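Long-range contacts in minor fimbrium tip subunit Mfa3 (Porphyromonas gingivalis ATCC 33277, PDB 5NF4), which forms part of the tip of the minor fimbriae, surface filaments that mediate biofilm formation and adhesion to host cells and other oral bacteria: residues 196-201 against 323-328; 214-219 against 275-280; 292-297 against 319-324. All coordinates share one frame; numbering follows the deposited sequence.

In the fold
All three contacts lie in the C-terminal half of the modelled chain. Contact 1 joins strands 180-205 and 324-332 in parallel, and contact 2 pairs strands 210-216 and 277-282, which come between those two along the chain. In contact 3 the loop after strand 287-291 meets residues 319-324, whose end runs into strand 324-332, so contacts 1 and 3 share Asn323 and Arg324. Their centres are about 8 Å apart; contact 2 lies about 12 Å from contact 1 and about 14 Å from contact 3. Leu199, Tyr328, Phe278, Leu215 and Ile292 pack across the boundaries, giving the three contacts a common apolar interior, consistent with the beta-sandwich domains of fimbrillins.

Contact 1. Residues 196-201 against 323-328; sequences VAKLDV and NRHYIY
Leu199 and Tyr328 meet in the apolar centre, where Leu199 CD1 lies 3.7 Å from Tyr328 CE1. On the same face Ala197 CB lies 3.7 Å from CE1 of Tyr326. The phenol hydroxyls find partners outside the strand pair: Tyr326 OH bonds to loop residues Thr294 and Tyr321, Tyr328 OH to Tyr304.

The two backbones pair in parallel, with Lys198 N bonded to Arg324 O, Lys198 O to Tyr326 N (2.8 Å), and Asp200 N and O to Tyr326 O and Tyr328 N.

The other face, with Lys198, Asp200, His325 and Ile327, carries the polar groups. The His325 imidazole is sandwiched at its rim between Lys198 CD, 3.7 Å above its plane, and Ile327 CG1 on the opposite side. NE2 of His325 donates to the anti lone pair of Asp200 OD2 at 2.6 Å, with carboxylate and ring only 16° from coplanar. With CG anti to the backbone N (chi1 -173°), the ring leans toward strand 196-201. Asn202 and Gln248 hold Asp200 OD1, fixing the carboxylate further, while Lys198 NZ reaches Glu66 in a salt bridge.

Strand 248-254 hydrogen-bonds along the outer edge of 196-201 and strand 337-345 along that of 323-328, making this pair the interior of a four-strand run.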
loop_
_atom_site.group_PDB
_atom_site.type_symbol
_atom_site.label_atom_id
_atom_site.label_comp_id
_atom_site.label_asym_id
_atom_site.label_seq_id
_atom_site.Cartn_x
_atom_site.Cartn_y
_atom_site.Cartn_z
ATOM N N VAL A 196 -1.001 1.694 -0.093
ATOM C CA VAL A 196 -2.377 1.215 -0.253
ATOM C C VAL A 196 -2.376 -0.231 -0.739
ATOM O O VAL A 196 -1.366 -0.721 -1.273
ATOM C CB VAL A 196 -3.204 2.091 -1.253
ATOM C CG1 VAL A 196 -3.423 3.508 -0.699
ATOM C CG2 VAL A 196 -2.551 2.171 -2.607
ATOM N N ALA A 197 -3.514 -0.885 -0.531
ATOM C CA ALA A 197 -3.853 -2.175 -1.127
ATOM C C ALA A 197 -4.795 -1.946 -2.321
ATOM O O ALA A 197 -5.420 -0.899 -2.417
ATOM C CB ALA A 197 -4.521 -3.099 -0.081
ATOM N N LYS A 198 -4.872 -2.920 -3.222
ATOM C CA LYS A 198 -5.759 -2.848 -4.381
ATOM C C LYS A 198 -6.891 -3.837 -4.195
ATOM O O LYS A 198 -6.656 -5.026 -3.936
ATOM C CB LYS A 198 -4.965 -3.133 -5.645
ATOM C CG LYS A 198 -5.741 -3.162 -6.950
ATOM C CD LYS A 198 -4.798 -3.394 -8.129
ATOM C CE LYS A 198 -5.530 -3.431 -9.448
ATOM N NZ LYS A 198 -4.589 -3.426 -10.595
ATOM N N LEU A 199 -8.120 -3.338 -4.338
ATOM C CA LEU A 199 -9.299 -4.167 -4.249
ATOM C C LEU A 199 -9.833 -4.353 -5.653
ATOM O O LEU A 199 -10.050 -3.382 -6.368
ATOM C CB LEU A 199 -10.351 -3.521 -3.350
ATOM C CG LEU A 199 -11.710 -4.225 -3.290
ATOM C CD1 LEU A 199 -11.591 -5.614 -2.635
ATOM C CD2 LEU A 199 -12.696 -3.371 -2.534
ATOM N N ASP A 200 -10.024 -5.611 -6.032
ATOM C CA ASP A 200 -10.238 -6.007 -7.403
ATOM C C ASP A 200 -11.449 -6.934 -7.447
ATOM O O ASP A 200 -11.330 -8.103 -7.118
ATOM C CB ASP A 200 -8.962 -6.704 -7.906
ATOM C CG ASP A 200 -8.929 -6.917 -9.390
ATOM O OD1 ASP A 200 -9.995 -6.942 -10.042
ATOM O OD2 ASP A 200 -7.796 -7.082 -9.915
ATOM N N VAL A 201 -12.616 -6.407 -7.812
ATOM C CA VAL A 201 -13.859 -7.184 -7.802
ATOM C C VAL A 201 -14.365 -7.469 -9.220
ATOM O O VAL A 201 -14.632 -6.568 -10.018
ATOM C CB VAL A 201 -14.943 -6.452 -6.974
ATOM C CG1 VAL A 201 -16.242 -7.223 -6.975
ATOM C CG2 VAL A 201 -14.468 -6.249 -5.536
ATOM N N ASN A 323 0.270 -2.769 -0.350
ATOM C CA ASN A 323 0.902 -3.273 -1.551
ATOM C C ASN A 323 0.521 -4.723 -1.850
ATOM O O ASN A 323 1.244 -5.435 -2.531
ATOM C CB ASN A 323 2.424 -3.126 -1.450
ATOM C CG ASN A 323 3.084 -2.841 -2.807
ATOM O OD1 ASN A 323 2.639 -1.990 -3.570
ATOM N ND2 ASN A 323 4.153 -3.563 -3.099
ATOM N N ARG A 324 -0.645 -5.136 -1.361
ATOM C CA ARG A 324 -1.176 -6.440 -1.717
ATOM C C ARG A 324 -2.417 -6.234 -2.587
ATOM O O ARG A 324 -3.036 -5.163 -2.583
ATOM C CB ARG A 324 -1.527 -7.261 -0.476
ATOM C CG ARG A 324 -0.323 -7.528 0.451
ATOM C CD ARG A 324 0.730 -8.443 -0.160
ATOM N NE ARG A 324 0.303 -9.834 -0.345
ATOM C CZ ARG A 324 0.085 -10.708 0.640
ATOM N NH1 ARG A 324 0.215 -10.353 1.918
ATOM N NH2 ARG A 324 -0.287 -11.947 0.344
ATOM N N HIS A 325 -2.762 -7.281 -3.309
ATOM C CA HIS A 325 -3.850 -7.252 -4.292
ATOM C C HIS A 325 -4.919 -8.264 -3.874
ATOM O O HIS A 325 -4.661 -9.477 -3.858
ATOM C CB HIS A 325 -3.218 -7.561 -5.650
ATOM C CG HIS A 325 -4.120 -7.422 -6.842
ATOM N ND1 HIS A 325 -3.704 -7.785 -8.109
ATOM C CD2 HIS A 325 -5.395 -6.978 -6.978
ATOM C CE1 HIS A 325 -4.680 -7.570 -8.972
ATOM N NE2 HIS A 325 -5.717 -7.081 -8.313
ATOM N N TYR A 326 -6.109 -7.751 -3.541
ATOM C CA TYR A 326 -7.245 -8.522 -3.060
ATOM C C TYR A 326 -8.214 -8.703 -4.222
ATOM O O TYR A 326 -8.798 -7.733 -4.722
ATOM C CB TYR A 326 -7.918 -7.814 -1.871
ATOM C CG TYR A 326 -7.014 -7.734 -0.656
ATOM C CD1 TYR A 326 -6.008 -6.776 -0.588
ATOM C CD2 TYR A 326 -7.126 -8.644 0.386
ATOM C CE1 TYR A 326 -5.120 -6.723 0.503
ATOM C CE2 TYR A 326 -6.255 -8.592 1.501
ATOM C CZ TYR A 326 -5.251 -7.625 1.539
ATOM O OH TYR A 326 -4.342 -7.576 2.599
ATOM N N ILE A 327 -8.346 -9.951 -4.665
ATOM C CA ILE A 327 -9.076 -10.267 -5.889
ATOM C C ILE A 327 -10.299 -11.120 -5.576
ATOM O O ILE A 327 -10.194 -12.201 -4.993
ATOM C CB ILE A 327 -8.161 -10.994 -6.905
ATOM C CG1 ILE A 327 -6.925 -10.137 -7.202
ATOM C CG2 ILE A 327 -8.914 -11.291 -8.211
ATOM C CD1 ILE A 327 -5.797 -10.896 -7.878
ATOM N N TYR A 328 -11.467 -10.614 -5.970
ATOM C CA TYR A 328 -12.727 -11.320 -5.797
ATOM C C TYR A 328 -13.350 -11.651 -7.136
ATOM O O TYR A 328 -13.329 -10.849 -8.085
ATOM C CB TYR A 328 -13.698 -10.476 -4.942
ATOM C CG TYR A 328 -13.171 -10.338 -3.545
ATOM C CD1 TYR A 328 -12.245 -9.354 -3.232
ATOM C CD2 TYR A 328 -13.543 -11.234 -2.545
ATOM C CE1 TYR A 328 -11.733 -9.240 -1.959
ATOM C CE2 TYR A 328 -13.022 -11.131 -1.262
ATOM C CZ TYR A 328 -12.131 -10.126 -0.977
ATOM O OH TYR A 328 -11.599 -10.039 0.284
#

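Contact 2. Residues 214-219 against 275-280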
loop_
_atom_site.group_PDB
_atom_site.type_symbol
_atom_site.label_atom_id
_atom_site.label_comp_id
_atom_site.label_asym_id
_atom_site.label_seq_id
_atom_site.Cartn_x
_atom_site.Cartn_y
_atom_site.Cartn_z
ATOM N N GLU A 214 -19.606 -0.791 -3.263
ATOM C CA GLU A 214 -18.995 0.198 -2.384
ATOM C C GLU A 214 -17.996 -0.447 -1.447
ATOM O O GLU A 214 -18.286 -1.474 -0.847
ATOM C CB GLU A 214 -20.042 0.897 -1.516
ATOM C CG GLU A 214 -21.021 1.757 -2.261
ATOM C CD GLU A 214 -22.227 2.115 -1.408
ATOM O OE1 GLU A 214 -23.052 1.210 -1.133
ATOM O OE2 GLU A 214 -22.345 3.290 -1.013
ATOM N N LEU A 215 -16.861 0.209 -1.270
ATOM C CA LEU A 215 -15.904 -0.128 -0.218
ATOM C C LEU A 215 -16.207 0.666 1.044
ATOM O O LEU A 215 -16.286 1.893 1.008
ATOM C CB LEU A 215 -14.483 0.163 -0.694
ATOM C CG LEU A 215 -13.380 0.138 0.371
ATOM C CD1 LEU A 215 -13.191 -1.228 1.023
ATOM C CD2 LEU A 215 -12.122 0.626 -0.267
ATOM N N CYS A 216 -16.388 -0.052 2.154
ATOM C CA CYS A 216 -16.788 0.537 3.415
ATOM C C CYS A 216 -15.727 0.326 4.511
ATOM O O CYS A 216 -15.022 -0.701 4.518
ATOM C CB CYS A 216 -18.112 -0.056 3.868
ATOM S SG CYS A 216 -19.442 0.269 2.653
ATOM N N ASN A 217 -15.676 1.289 5.440
ATOM C CA ASN A 217 -14.771 1.309 6.607
ATOM C C ASN A 217 -13.299 1.424 6.232
ATOM O O ASN A 217 -12.436 1.050 7.012
ATOM C CB ASN A 217 -14.932 0.072 7.499
ATOM C CG ASN A 217 -16.256 0.028 8.246
ATOM O OD1 ASN A 217 -17.031 0.995 8.291
ATOM N ND2 ASN A 217 -16.534 -1.134 8.815
ATOM N N ALA A 218 -13.008 1.970 5.064
ATOM C CA ALA A 218 -11.602 2.166 4.710
ATOM C C ALA A 218 -10.931 3.114 5.711
ATOM O O ALA A 218 -11.512 4.062 6.217
ATOM C CB ALA A 218 -11.479 2.714 3.291
ATOM N N ASN A 219 -9.660 2.853 5.965
ATOM C CA ASN A 219 -8.861 3.730 6.809
ATOM C C ASN A 219 -8.700 5.099 6.162
ATOM O O ASN A 219 -8.444 5.196 4.973
ATOM C CB ASN A 219 -7.505 3.062 7.022
ATOM C CG ASN A 219 -6.662 3.716 8.118
ATOM O OD1 ASN A 219 -6.974 4.774 8.662
ATOM N ND2 ASN A 219 -5.542 3.081 8.403
ATOM N N ILE A 275 -13.040 -3.371 10.420
ATOM C CA ILE A 275 -13.018 -4.324 9.324
ATOM C C ILE A 275 -13.448 -3.642 8.021
ATOM O O ILE A 275 -14.503 -3.022 7.949
ATOM C CB ILE A 275 -13.927 -5.561 9.605
ATOM C CG1 ILE A 275 -13.376 -6.329 10.806
ATOM C CG2 ILE A 275 -14.037 -6.476 8.359
ATOM C CD1 ILE A 275 -14.272 -7.465 11.328
ATOM N N ASN A 276 -12.618 -3.774 6.991
ATOM C CA ASN A 276 -12.970 -3.327 5.650
ATOM C C ASN A 276 -13.904 -4.321 4.981
ATOM O O ASN A 276 -13.706 -5.524 5.083
ATOM C CB ASN A 276 -11.720 -3.175 4.779
ATOM C CG ASN A 276 -10.813 -2.050 5.217
ATOM O OD1 ASN A 276 -10.650 -1.728 6.419
ATOM N ND2 ASN A 276 -10.225 -1.434 4.243
ATOM N N PHE A 277 -14.940 -3.839 4.303
ATOM C CA PHE A 277 -15.776 -4.744 3.540
ATOM C C PHE A 277 -16.297 -4.033 2.321
ATOM O O PHE A 277 -16.296 -2.798 2.281
ATOM C CB PHE A 277 -16.954 -5.269 4.388
ATOM C CG PHE A 277 -17.958 -4.208 4.799
ATOM C CD1 PHE A 277 -17.728 -3.409 5.918
ATOM C CD2 PHE A 277 -19.169 -4.052 4.111
ATOM C CE1 PHE A 277 -18.668 -2.448 6.327
ATOM C CE2 PHE A 277 -20.082 -3.116 4.514
ATOM C CZ PHE A 277 -19.854 -2.320 5.627
ATOM N N PHE A 278 -16.732 -4.802 1.326
ATOM C CA PHE A 278 -17.414 -4.183 0.210
ATOM C C PHE A 278 -18.854 -4.656 0.203
ATOM O O PHE A 278 -19.182 -5.768 0.626
ATOM C CB PHE A 278 -16.709 -4.409 -1.146
ATOM C CG PHE A 278 -16.580 -5.839 -1.601
ATOM C CD1 PHE A 278 -17.517 -6.397 -2.449
ATOM C CD2 PHE A 278 -15.460 -6.593 -1.273
ATOM C CE1 PHE A 278 -17.372 -7.707 -2.925
ATOM C CE2 PHE A 278 -15.320 -7.905 -1.745
ATOM C CZ PHE A 278 -16.265 -8.454 -2.568
ATOM N N ARG A 279 -19.701 -3.718 -0.176
ATOM C CA ARG A 279 -21.143 -3.912 -0.224
ATOM C C ARG A 279 -21.639 -3.968 -1.656
ATOM O O ARG A 279 -21.454 -3.021 -2.420
ATOM C CB ARG A 279 -21.805 -2.781 0.539
ATOM C CG ARG A 279 -23.292 -2.709 0.350
ATOM C CD ARG A 279 -23.884 -1.690 1.296
ATOM N NE ARG A 279 -23.837 -2.155 2.679
ATOM C CZ ARG A 279 -23.587 -1.385 3.736
ATOM N NH1 ARG A 279 -23.322 -0.089 3.591
ATOM N NH2 ARG A 279 -23.593 -1.928 4.953
ATOM N N LEU A 280 -22.279 -5.081 -2.021
ATOM C CA LEU A 280 -22.865 -5.234 -3.340
ATOM C C LEU A 280 -24.325 -5.016 -3.222
ATOM O O LEU A 280 -24.976 -5.703 -2.445
ATOM C CB LEU A 280 -22.632 -6.628 -3.904
ATOM C CG LEU A 280 -21.211 -7.162 -3.958
ATOM C CD1 LEU A 280 -21.321 -8.628 -4.280
ATOM C CD2 LEU A 280 -20.432 -6.436 -5.018
HETATM O O HOH W 1 -23.405 -1.033 -2.721
#
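An antiparallel beta pairing of strands 210-216 and 277-282, consistent with the beta-sandwich fold of fimbrillins, brings Glu214, Leu215 and Cys216 alongside Arg279, Phe278 and Phe277. Glu214 with Arg279 and Cys216 with Phe277 are hydrogen-bonded pairs, each closed by two backbone bonds; Arg279 N to Glu214 O is 2.7 Å and Cys216 N to Phe277 O is 2.8 Å. Leu215 and Phe278 form the non-hydrogen-bonded pair between them, and their side chains turn to the face where Phe278 meets the Tyr328 ring edge-to-face.

On the other face, Cys216 CB sits over the Phe277 ring, 3.6 Å from its centroid in a CH-pi contact, and Cys216 SG lies obliquely at 4.4 Å from the same centroid. Phe277 reaches this place with CG between its backbone N and carbonyl carbon (chi1 66°). The ring is met at its edge by the amide of Asn217, whose plane stands 85° to it. Asn217 ND2 donates to Ile275 O at 2.9 Å, nearly in its own amide plane, and a further bond to Glu271 O helps fix the group where the strand pairing ends. The Arg279 guanidinium has Phe277 CE2 over one face, and its NE forms a salt bridge with Asp289. At the edge of the pair, a water lies 2.8 Å from both Glu214 OE1 and Arg279 O.

Contact 3. Residues 292-297 against 319-324; sequences IITHEG and TVYRNR
The backbones of two irregular loops come nearest at Thr294 and Thr319, CA atoms 6.3 Å apart, and beyond them the second loop bends through a type II turn from Tyr321 to Arg324. The join is made by side chains rather than by strand pairing.

At its centre Thr294 OG1 donates to the backbone carbonyl Thr319 O, a short bond of 2.5 Å running almost along the C=O axis. A chi1 of -63° places the hydroxyl anti to its own carbonyl carbon and aims it at this acceptor. The same oxygen lies 3.5 Å from Tyr321 CD2, near the plane of that ring and at its edge, while the methyl Thr294 CG2 rests 3.8 Å from CD2 and CE2 of Tyr321. Thr319 CG2 covers one face of the Tyr321 ring close to its centre. Through its hydroxyl, Tyr326 ties both loops to the neighbouring strand.

Deeper in the fold Ile292 CG2 touches Val320 CG2 at 4.2 Å, the two side chains crossing at a slant, and Ile292 continues onto Tyr326 and Tyr328.

Toward the exposed end, Glu296 and Arg324 approach from opposite directions and form a salt bridge, Glu296 OE2 to Arg324 NH2, at 2.6 Å. Carboxylate and guanidinium are 9° from coplanar, and OE2 presents its syn lone pair in the guanidinium plane. Bends at chi2 of Glu296 and at chi2 and chi3 of Arg324 bring the charged ends together, and both chains touch Ile343.

The bridge rests on one oxygen and one nitrogen: OE1 of Glu296 is 4.0 Å from NH2 of Arg324. Glu296 is exposed and Arg324 partly so, and water would probably weaken such a pair, whereas the short Thr294-Thr319 bond, if taken at face value, joins the loops through a neutral donor and a backbone carbonyl.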
loop_
_atom_site.group_PDB
_atom_site.type_symbol
_atom_site.label_atom_id
_atom_site.label_comp_id
_atom_site.label_asym_id
_atom_site.label_seq_id
_atom_site.Cartn_x
_atom_site.Cartn_y
_atom_site.Cartn_z
ATOM N N ILE A 292 -13.468 -8.168 3.916
ATOM C CA ILE A 292 -12.177 -8.364 3.267
ATOM C C ILE A 292 -11.210 -8.955 4.292
ATOM O O ILE A 292 -11.170 -8.494 5.430
ATOM C CB ILE A 292 -11.682 -7.026 2.704
ATOM C CG1 ILE A 292 -12.635 -6.546 1.603
ATOM C CG2 ILE A 292 -10.264 -7.151 2.164
ATOM C CD1 ILE A 292 -12.462 -5.081 1.271
ATOM N N ILE A 293 -10.510 -10.022 3.913
ATOM C CA ILE A 293 -9.567 -10.698 4.806
ATOM C C ILE A 293 -8.237 -10.894 4.118
ATOM O O ILE A 293 -8.149 -10.785 2.895
ATOM C CB ILE A 293 -10.085 -12.061 5.259
ATOM C CG1 ILE A 293 -10.047 -13.091 4.103
ATOM C CG2 ILE A 293 -11.501 -11.929 5.751
ATOM C CD1 ILE A 293 -10.643 -14.446 4.454
ATOM N N THR A 294 -7.217 -11.190 4.922
ATOM C CA THR A 294 -5.941 -11.667 4.424
ATOM C C THR A 294 -5.803 -13.118 4.822
ATOM O O THR A 294 -5.647 -13.443 6.003
ATOM C CB THR A 294 -4.755 -10.843 4.993
ATOM O OG1 THR A 294 -4.872 -9.483 4.552
ATOM C CG2 THR A 294 -3.460 -11.421 4.534
ATOM N N HIS A 295 -5.851 -13.999 3.828
ATOM C CA HIS A 295 -5.731 -15.428 4.066
ATOM C C HIS A 295 -5.030 -16.123 2.929
ATOM O O HIS A 295 -5.479 -16.045 1.790
ATOM C CB HIS A 295 -7.125 -16.038 4.259
ATOM C CG HIS A 295 -7.087 -17.475 4.650
ATOM N ND1 HIS A 295 -6.780 -17.890 5.928
ATOM C CD2 HIS A 295 -7.295 -18.599 3.926
ATOM C CE1 HIS A 295 -6.800 -19.210 5.971
ATOM N NE2 HIS A 295 -7.114 -19.663 4.772
ATOM N N GLU A 296 -3.897 -16.755 3.247
ATOM C CA GLU A 296 -3.130 -17.571 2.315
ATOM C C GLU A 296 -3.622 -19.004 2.368
ATOM O O GLU A 296 -3.937 -19.528 3.437
ATOM C CB GLU A 296 -1.630 -17.554 2.659
ATOM C CG GLU A 296 -1.039 -16.182 2.928
ATOM C CD GLU A 296 -0.876 -15.351 1.672
ATOM O OE1 GLU A 296 -0.920 -15.927 0.562
ATOM O OE2 GLU A 296 -0.699 -14.117 1.801
ATOM N N GLY A 297 -3.661 -19.651 1.216
ATOM C CA GLY A 297 -3.954 -21.070 1.183
ATOM C C GLY A 297 -5.433 -21.342 1.267
ATOM O O GLY A 297 -6.246 -20.441 1.123
ATOM N N THR A 319 -6.830 -7.870 8.749
ATOM C CA THR A 319 -5.909 -6.835 8.400
ATOM C C THR A 319 -5.821 -6.736 6.879
ATOM O O THR A 319 -5.758 -7.747 6.185
ATOM C CB THR A 319 -4.532 -7.107 8.986
ATOM O OG1 THR A 319 -4.587 -6.938 10.415
ATOM C CG2 THR A 319 -3.436 -6.184 8.373
ATOM N N VAL A 320 -5.829 -5.508 6.387
ATOM C CA VAL A 320 -5.535 -5.212 4.996
ATOM C C VAL A 320 -4.086 -4.725 4.942
ATOM O O VAL A 320 -3.782 -3.713 5.537
ATOM C CB VAL A 320 -6.475 -4.133 4.455
ATOM C CG1 VAL A 320 -6.112 -3.706 3.025
ATOM C CG2 VAL A 320 -7.948 -4.607 4.525
ATOM N N TYR A 321 -3.224 -5.423 4.220
ATOM C CA TYR A 321 -1.798 -5.094 4.144
ATOM C C TYR A 321 -1.446 -4.212 2.942
ATOM O O TYR A 321 -1.964 -4.410 1.836
ATOM C CB TYR A 321 -0.985 -6.381 4.089
ATOM C CG TYR A 321 -0.947 -7.133 5.400
ATOM C CD1 TYR A 321 -0.081 -6.745 6.423
ATOM C CD2 TYR A 321 -1.778 -8.213 5.627
ATOM C CE1 TYR A 321 -0.058 -7.419 7.635
ATOM C CE2 TYR A 321 -1.760 -8.892 6.833
ATOM C CZ TYR A 321 -0.888 -8.489 7.836
ATOM O OH TYR A 321 -0.873 -9.166 9.029
ATOM N N ARG A 322 -0.507 -3.282 3.132
ATOM C CA ARG A 322 -0.081 -2.448 2.012
ATOM C C ARG A 322 0.478 -3.270 0.856
ATOM O O ARG A 322 1.111 -4.312 1.058
ATOM C CB ARG A 322 0.981 -1.451 2.461
ATOM C CG ARG A 322 2.294 -2.102 2.861
ATOM C CD ARG A 322 3.287 -1.100 3.496
ATOM N NE ARG A 322 2.705 -0.509 4.695
ATOM C CZ ARG A 322 2.729 0.779 5.001
ATOM N NH1 ARG A 322 3.389 1.650 4.223
ATOM N NH2 ARG A 322 2.083 1.190 6.094
ATOM N N ASN A 323 0.270 -2.769 -0.350
ATOM C CA ASN A 323 0.902 -3.273 -1.551
ATOM C C ASN A 323 0.521 -4.723 -1.850
ATOM O O ASN A 323 1.244 -5.435 -2.531
ATOM C CB ASN A 323 2.424 -3.126 -1.450
ATOM C CG ASN A 323 3.084 -2.841 -2.807
ATOM O OD1 ASN A 323 2.639 -1.990 -3.570
ATOM N ND2 ASN A 323 4.153 -3.563 -3.099
ATOM N N ARG A 324 -0.645 -5.136 -1.361
ATOM C CA ARG A 324 -1.176 -6.440 -1.717
ATOM C C ARG A 324 -2.417 -6.234 -2.587
ATOM O O ARG A 324 -3.036 -5.163 -2.583
ATOM C CB ARG A 324 -1.527 -7.261 -0.476
ATOM C CG ARG A 324 -0.323 -7.528 0.451
ATOM C CD ARG A 324 0.730 -8.443 -0.160
ATOM N NE ARG A 324 0.303 -9.834 -0.345
ATOM C CZ ARG A 324 0.085 -10.708 0.640
ATOM N NH1 ARG A 324 0.215 -10.353 1.918
ATOM N NH2 ARG A 324 -0.287 -11.947 0.344
#